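Local coordinates for light Chain (Clostridium botulinum, PDB 6BVD), which is the zinc-dependent protease domain of the mosaic botulinum neurotoxin type HA and probably cleaves a neuronal SNARE protein, as its relatives do, at residues A[374-386]-A[419-431]. Numbering follows the deposited sequence.
Sequences GPFYLPNLLDDSI and GQGVVSRVVRLCS. With CA (calcium ion), chain C.
Y377 and R428 form an antiparallel hydrogen-bonded pair, Y377 N to R428 O and R428 N to Y377 O both 2.8 Å, and C430 N carries the pairing on to the carbonyl of P375. F376 and L429 share one face of this short pairing: CE1 of the F376 ring meets L429 CD1 at 3.9 Å, while CD1 of the same ring lies against V427 CB. On the other face the R428 chain, extended from CG to NE, runs beside Y377 and brings NH1 to the ring edge, 3.7 Å from Y377 CE2, the two planes 53° apart. P379 CB sits over one face of that guanidinium. Beyond the strands a water bridges N380 N to the carbonyls of R425 and V426. R425, its chain bent at chi3 (82°), turns NH1 and NH2 end-on to a single oxygen, D383 OD2, in a salt bridge of two hydrogen bonds (NH2 at 2.9 Å), and I386 CG1 packs 3.5 Å from NH1. The other carboxylate oxygen, D383 OD1, accepts from S385 N in an Asx turn and from S385 OG, so both ends of the carboxylate are held. Next along, D384 leads into the calcium site, shared with E389 and with D384 and E389 of the second subunit. At the other end, strand 428-429 pairs with 373-377 as the outermost strand, within this chain, of a five-stranded antiparallel sheet.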
ATOM      1  N   GLY A 374      23.786  -0.350 -17.533  1.00 34.80           N
ATOM      2  CA  GLY A 374      23.838   0.574 -16.421  1.00 29.20           C
ATOM      3  C   GLY A 374      25.193   0.489 -15.749  1.00 35.65           C
ATOM      4  O   GLY A 374      26.215   0.472 -16.425  1.00 38.08           O
ATOM      5  N   PRO A 375      25.208   0.389 -14.416  1.00 39.00           N
ATOM      6  CA  PRO A 375      24.024   0.275 -13.561  1.00 31.09           C
ATOM      7  C   PRO A 375      23.429   1.610 -13.109  1.00 32.60           C
ATOM      8  O   PRO A 375      24.004   2.679 -13.348  1.00 29.02           O
ATOM      9  CB  PRO A 375      24.558  -0.510 -12.358  1.00 35.21           C
ATOM     10  CG  PRO A 375      25.932  -0.014 -12.188  1.00 35.75           C
ATOM     11  CD  PRO A 375      26.452   0.206 -13.638  1.00 39.86           C
ATOM     12  N   PHE A 376      22.274   1.517 -12.444  1.00 29.32           N
ATOM     13  CA  PHE A 376      21.490   2.670 -12.017  1.00 31.80           C
ATOM     14  C   PHE A 376      21.229   2.715 -10.513  1.00 29.30           C
ATOM     15  O   PHE A 376      21.060   1.686  -9.877  1.00 32.19           O
ATOM     16  CB  PHE A 376      20.137   2.680 -12.744  1.00 28.57           C
ATOM     17  CG  PHE A 376      20.262   2.793 -14.244  1.00 34.20           C
ATOM     18  CD1 PHE A 376      20.359   4.034 -14.849  1.00 32.45           C
ATOM     19  CD2 PHE A 376      20.289   1.668 -15.039  1.00 31.00           C
ATOM     20  CE1 PHE A 376      20.510   4.156 -16.260  1.00 27.47           C
ATOM     21  CE2 PHE A 376      20.437   1.785 -16.445  1.00 30.01           C
ATOM     22  CZ  PHE A 376      20.534   3.027 -17.035  1.00 22.58           C
ATOM     23  N   TYR A 377      21.201   3.921  -9.966  1.00 26.19           N
ATOM     24  CA  TYR A 377      20.674   4.137  -8.619  1.00 28.29           C
ATOM     25  C   TYR A 377      19.191   4.518  -8.723  1.00 26.30           C
ATOM     26  O   TYR A 377      18.816   5.298  -9.614  1.00 29.15           O
ATOM     27  CB  TYR A 377      21.474   5.223  -7.939  1.00 27.34           C
ATOM     28  CG  TYR A 377      21.029   5.625  -6.551  1.00 26.68           C
ATOM     29  CD1 TYR A 377      20.995   4.698  -5.515  1.00 28.01           C
ATOM     30  CD2 TYR A 377      20.716   6.947  -6.264  1.00 25.92           C
ATOM     31  CE1 TYR A 377      20.629   5.085  -4.230  1.00 32.64           C
ATOM     32  CE2 TYR A 377      20.336   7.335  -4.983  1.00 29.40           C
ATOM     33  CZ  TYR A 377      20.295   6.399  -3.976  1.00 27.77           C
ATOM     34  OH  TYR A 377      19.930   6.790  -2.713  1.00 35.09           O
ATOM     35  N   LEU A 378      18.356   3.944  -7.852  1.00 25.09           N
ATOM     36  CA  LEU A 378      16.925   4.247  -7.784  1.00 33.25           C
ATOM     37  C   LEU A 378      16.627   5.033  -6.509  1.00 35.26           C
ATOM     38  O   LEU A 378      16.344   4.430  -5.475  1.00 31.67           O
ATOM     39  CB  LEU A 378      16.098   2.964  -7.773  1.00 29.50           C
ATOM     40  CG  LEU A 378      16.493   1.902  -8.790  1.00 30.49           C
ATOM     41  CD1 LEU A 378      15.625   0.680  -8.693  1.00 24.35           C
ATOM     42  CD2 LEU A 378      16.431   2.501 -10.182  1.00 28.85           C
ATOM     43  N   PRO A 379      16.695   6.366  -6.578  1.00 33.50           N
ATOM     44  CA  PRO A 379      16.648   7.241  -5.396  1.00 32.72           C
ATOM     45  C   PRO A 379      15.289   7.356  -4.682  1.00 37.54           C
ATOM     46  O   PRO A 379      15.294   7.751  -3.499  1.00 37.93           O
ATOM     47  CB  PRO A 379      17.040   8.599  -5.970  1.00 30.76           C
ATOM     48  CG  PRO A 379      16.583   8.545  -7.400  1.00 31.36           C
ATOM     49  CD  PRO A 379      16.845   7.135  -7.829  1.00 32.91           C
ATOM     50  N   ASN A 380      14.181   7.023  -5.350  1.00 26.79           N
ATOM     51  CA  ASN A 380      12.863   7.304  -4.791  1.00 25.96           C
ATOM     52  C   ASN A 380      11.853   6.172  -4.776  1.00 23.89           C
ATOM     53  O   ASN A 380      10.680   6.383  -5.099  1.00 26.40           O
ATOM     54  CB  ASN A 380      12.236   8.490  -5.544  1.00 28.77           C
ATOM     55  CG  ASN A 380      13.101   9.726  -5.494  1.00 39.39           C
ATOM     56  OD1 ASN A 380      13.586  10.209  -6.528  1.00 40.73           O
ATOM     57  ND2 ASN A 380      13.338  10.227  -4.287  1.00 34.24           N
ATOM     58  N   LEU A 381      12.280   4.978  -4.407  1.00 25.07           N
ATOM     59  CA  LEU A 381      11.395   3.834  -4.348  1.00 21.27           C
ATOM     60  C   LEU A 381      10.305   4.057  -3.290  1.00 27.45           C
ATOM     61  O   LEU A 381       9.197   3.510  -3.391  1.00 28.27           O
ATOM     62  CB  LEU A 381      12.190   2.555  -4.055  1.00 23.53           C
ATOM     63  CG  LEU A 381      13.171   2.121  -5.176  1.00 29.49           C
ATOM     64  CD1 LEU A 381      14.021   0.925  -4.744  1.00 20.26           C
ATOM     65  CD2 LEU A 381      12.387   1.782  -6.448  1.00 26.51           C
ATOM     66  N   LEU A 382      10.635   4.858  -2.282  1.00 21.18           N
ATOM     67  CA  LEU A 382       9.699   5.117  -1.177  1.00 25.34           C
ATOM     68  C   LEU A 382       8.601   6.128  -1.509  1.00 21.99           C
ATOM     69  O   LEU A 382       7.631   6.224  -0.775  1.00 23.51           O
ATOM     70  CB  LEU A 382      10.468   5.615   0.052  1.00 28.05           C
ATOM     71  CG  LEU A 382      11.294   4.560   0.784  1.00 21.01           C
ATOM     72  CD1 LEU A 382      12.151   5.258   1.820  1.00 28.22           C
ATOM     73  CD2 LEU A 382      10.343   3.624   1.452  1.00 17.45           C
ATOM     74  N   ASP A 383       8.754   6.867  -2.617  1.00 25.46           N
ATOM     75  CA  ASP A 383       7.805   7.887  -3.071  1.00 25.33           C
ATOM     76  C   ASP A 383       6.674   7.285  -3.926  1.00 30.65           C
ATOM     77  O   ASP A 383       6.913   6.846  -5.062  1.00 31.22           O
ATOM     78  CB  ASP A 383       8.570   8.964  -3.872  1.00 22.67           C
ATOM     79  CG  ASP A 383       7.726  10.188  -4.233  1.00 24.94           C
ATOM     80  OD1 ASP A 383       6.491  10.116  -4.366  1.00 28.61           O
ATOM     81  OD2 ASP A 383       8.336  11.252  -4.448  1.00 37.72           O
ATOM     82  N   ASP A 384       5.442   7.314  -3.403  1.00 28.78           N
ATOM     83  CA  ASP A 384       4.310   6.654  -4.065  1.00 23.67           C
ATOM     84  C   ASP A 384       3.906   7.325  -5.386  1.00 25.25           C
ATOM     85  O   ASP A 384       3.113   6.755  -6.132  1.00 23.68           O
ATOM     86  CB  ASP A 384       3.097   6.593  -3.116  1.00 20.95           C
ATOM     87  CG  ASP A 384       3.213   5.428  -2.098  1.00 28.55           C
ATOM     88  OD1 ASP A 384       3.538   4.303  -2.509  1.00 21.23           O
ATOM     89  OD2 ASP A 384       3.032   5.657  -0.881  1.00 22.85           O
ATOM     90  N   SER A 385       4.420   8.523  -5.672  1.00 25.97           N
ATOM     91  CA  SER A 385       4.220   9.093  -7.021  1.00 33.99           C
ATOM     92  C   SER A 385       5.215   8.542  -8.064  1.00 31.46           C
ATOM     93  O   SER A 385       5.062   8.813  -9.275  1.00 30.48           O
ATOM     94  CB  SER A 385       4.326  10.626  -6.997  1.00 28.81           C
ATOM     95  OG  SER A 385       5.629  11.068  -6.694  1.00 27.98           O
ATOM     96  N   ILE A 386       6.218   7.777  -7.613  1.00 21.75           N
ATOM     97  CA  ILE A 386       7.252   7.187  -8.497  1.00 21.09           C
ATOM     98  C   ILE A 386       7.109   5.668  -8.580  1.00 29.79           C
ATOM     99  O   ILE A 386       7.172   5.061  -9.645  1.00 21.44           O
ATOM    100  CB  ILE A 386       8.694   7.526  -7.978  1.00 30.82           C
ATOM    101  CG1 ILE A 386       8.908   9.040  -7.918  1.00 24.20           C
ATOM    102  CG2 ILE A 386       9.780   6.781  -8.777  1.00 26.34           C
ATOM    103  CD1 ILE A 386       8.815   9.710  -9.252  1.00 32.95           C
ATOM    104  N   GLY A 419      24.248  14.553 -18.366  1.00 84.28           N
ATOM    105  CA  GLY A 419      25.295  15.544 -18.512  1.00 89.80           C
ATOM    106  C   GLY A 419      24.724  16.943 -18.642  1.00 92.02           C
ATOM    107  O   GLY A 419      25.264  17.896 -18.079  1.00 99.27           O
ATOM    108  N   GLN A 420      23.643  17.071 -19.409  1.00 84.78           N
ATOM    109  CA  GLN A 420      22.991  18.361 -19.617  1.00 80.03           C
ATOM    110  C   GLN A 420      22.235  18.887 -18.397  1.00 80.89           C
ATOM    111  O   GLN A 420      21.778  20.028 -18.400  1.00 83.81           O
ATOM    112  CB  GLN A 420      22.014  18.286 -20.791  1.00 78.42           C
ATOM    113  CG  GLN A 420      22.654  17.895 -22.103  1.00 81.78           C
ATOM    114  CD  GLN A 420      21.633  17.635 -23.196  1.00 82.20           C
ATOM    115  OE1 GLN A 420      20.443  17.477 -22.928  1.00 80.98           O
ATOM    116  NE2 GLN A 420      22.100  17.572 -24.438  1.00 81.94           N
ATOM    117  N   GLY A 421      22.081  18.065 -17.368  1.00 78.52           N
ATOM    118  CA  GLY A 421      21.404  18.512 -16.164  1.00 78.47           C
ATOM    119  C   GLY A 421      19.949  18.080 -16.118  1.00 75.39           C
ATOM    120  O   GLY A 421      19.186  18.498 -15.244  1.00 77.33           O
ATOM    121  N   VAL A 422      19.551  17.254 -17.076  1.00 67.89           N
ATOM    122  CA  VAL A 422      18.213  16.685 -17.070  1.00 63.80           C
ATOM    123  C   VAL A 422      18.149  15.588 -16.015  1.00 63.39           C
ATOM    124  O   VAL A 422      18.762  14.535 -16.183  1.00 59.84           O
ATOM    125  CB  VAL A 422      17.835  16.098 -18.436  1.00 65.58           C
ATOM    126  CG1 VAL A 422      16.395  15.624 -18.416  1.00 68.04           C
ATOM    127  CG2 VAL A 422      18.051  17.125 -19.540  1.00 67.59           C
ATOM    128  N   VAL A 423      17.431  15.835 -14.922  1.00 65.64           N
ATOM    129  CA  VAL A 423      17.358  14.856 -13.835  1.00 68.16           C
ATOM    130  C   VAL A 423      16.148  13.938 -13.964  1.00 62.92           C
ATOM    131  O   VAL A 423      15.046  14.390 -14.289  1.00 64.42           O
ATOM    132  CB  VAL A 423      17.290  15.536 -12.437  1.00 71.77           C
ATOM    133  CG1 VAL A 423      17.743  14.565 -11.351  1.00 68.37           C
ATOM    134  CG2 VAL A 423      18.135  16.793 -12.399  1.00 75.63           C
ATOM    135  N   SER A 424      16.354  12.651 -13.689  1.00 53.14           N
ATOM    136  CA  SER A 424      15.243  11.718 -13.525  1.00 45.62           C
ATOM    137  C   SER A 424      15.015  11.391 -12.055  1.00 42.92           C
ATOM    138  O   SER A 424      15.970  11.237 -11.288  1.00 42.58           O
ATOM    139  CB  SER A 424      15.490  10.428 -14.291  1.00 38.29           C
ATOM    140  OG  SER A 424      14.480   9.489 -13.989  1.00 47.09           O
ATOM    141  N   ARG A 425      13.751  11.258 -11.673  1.00 35.92           N
ATOM    142  CA  ARG A 425      13.428  10.881 -10.308  1.00 41.39           C
ATOM    143  C   ARG A 425      13.192   9.370 -10.252  1.00 39.13           C
ATOM    144  O   ARG A 425      12.933   8.795  -9.189  1.00 38.93           O
ATOM    145  CB  ARG A 425      12.207  11.669  -9.813  1.00 46.92           C
ATOM    146  CG  ARG A 425      12.513  13.117  -9.428  1.00 45.75           C
ATOM    147  CD  ARG A 425      11.398  13.730  -8.588  1.00 43.97           C
ATOM    148  NE  ARG A 425      11.560  13.332  -7.192  1.00 48.66           N
ATOM    149  CZ  ARG A 425      10.639  12.682  -6.484  1.00 45.99           C
ATOM    150  NH1 ARG A 425       9.465  12.389  -7.036  1.00 45.28           N
ATOM    151  NH2 ARG A 425      10.880  12.349  -5.219  1.00 47.91           N
ATOM    152  N   VAL A 426      13.323   8.713 -11.401  1.00 37.09           N
ATOM    153  CA  VAL A 426      13.175   7.272 -11.443  1.00 28.09           C
ATOM    154  C   VAL A 426      14.526   6.579 -11.281  1.00 30.65           C
ATOM    155  O   VAL A 426      14.664   5.693 -10.445  1.00 31.14           O
ATOM    156  CB  VAL A 426      12.531   6.794 -12.757  1.00 38.15           C
ATOM    157  CG1 VAL A 426      12.333   5.294 -12.714  1.00 39.12           C
ATOM    158  CG2 VAL A 426      11.190   7.503 -13.014  1.00 38.58           C
ATOM    159  N   VAL A 427      15.493   6.969 -12.117  1.00 33.68           N
ATOM    160  CA  VAL A 427      16.847   6.412 -12.146  1.00 36.68           C
ATOM    161  C   VAL A 427      17.956   7.466 -12.217  1.00 38.07           C
ATOM    162  O   VAL A 427      17.756   8.545 -12.777  1.00 39.80           O
ATOM    163  CB  VAL A 427      17.028   5.462 -13.359  1.00 27.64           C
ATOM    164  CG1 VAL A 427      16.094   4.297 -13.268  1.00 30.15           C
ATOM    165  CG2 VAL A 427      16.826   6.225 -14.704  1.00 30.47           C
ATOM    166  N   ARG A 428      19.129   7.146 -11.660  1.00 38.04           N
ATOM    167  CA  ARG A 428      20.359   7.911 -11.907  1.00 38.04           C
ATOM    168  C   ARG A 428      21.455   6.981 -12.401  1.00 36.59           C
ATOM    169  O   ARG A 428      21.770   5.989 -11.750  1.00 29.82           O
ATOM    170  CB  ARG A 428      20.853   8.633 -10.654  1.00 40.16           C
ATOM    171  CG  ARG A 428      19.953   9.728 -10.154  1.00 50.47           C
ATOM    172  CD  ARG A 428      20.566  10.371  -8.929  1.00 57.54           C
ATOM    173  NE  ARG A 428      19.574  11.085  -8.129  1.00 66.82           N
ATOM    174  CZ  ARG A 428      19.690  11.271  -6.817  1.00 66.77           C
ATOM    175  NH1 ARG A 428      20.754  10.787  -6.182  1.00 63.79           N
ATOM    176  NH2 ARG A 428      18.750  11.928  -6.143  1.00 64.18           N
ATOM    177  N   LEU A 429      22.039   7.292 -13.553  1.00 31.12           N
ATOM    178  CA  LEU A 429      23.132   6.476 -14.071  1.00 32.01           C
ATOM    179  C   LEU A 429      24.340   6.602 -13.136  1.00 36.35           C
ATOM    180  O   LEU A 429      24.716   7.709 -12.772  1.00 43.11           O
ATOM    181  CB  LEU A 429      23.485   6.899 -15.514  1.00 33.14           C
ATOM    182  CG  LEU A 429      24.631   6.162 -16.199  1.00 36.86           C
ATOM    183  CD1 LEU A 429      24.328   4.679 -16.312  1.00 42.49           C
ATOM    184  CD2 LEU A 429      24.905   6.742 -17.599  1.00 35.65           C
ATOM    185  N   CYS A 430      24.908   5.473 -12.715  1.00 38.59           N
ATOM    186  CA  CYS A 430      26.049   5.456 -11.798  1.00 41.15           C
ATOM    187  C   CYS A 430      27.337   5.795 -12.520  1.00 52.28           C
ATOM    188  O   CYS A 430      27.446   5.564 -13.720  1.00 54.30           O
ATOM    189  CB  CYS A 430      26.196   4.085 -11.148  1.00 44.44           C
ATOM    190  SG  CYS A 430      24.875   3.633 -10.041  1.00 46.56           S
ATOM    191  N   SER A 431      28.310   6.338 -11.791  1.00 63.70           N
ATOM    192  CA  SER A 431      29.623   6.654 -12.359  1.00 76.77           C
ATOM    193  C   SER A 431      30.274   5.443 -13.030  1.00 77.69           C
ATOM    194  O   SER A 431      30.915   4.622 -12.372  1.00 78.02           O
ATOM    195  CB  SER A 431      30.556   7.197 -11.278  1.00 82.09           C
ATOM    196  OG  SER A 431      31.067   6.140 -10.482  1.00 83.04           O
TER
HETATM  197 CA    CA C 501       2.923   3.438  -0.301  1.00 21.31          CA
HETATM  198  O   HOH W   1      13.654   6.229  -7.976  1.00 28.67           O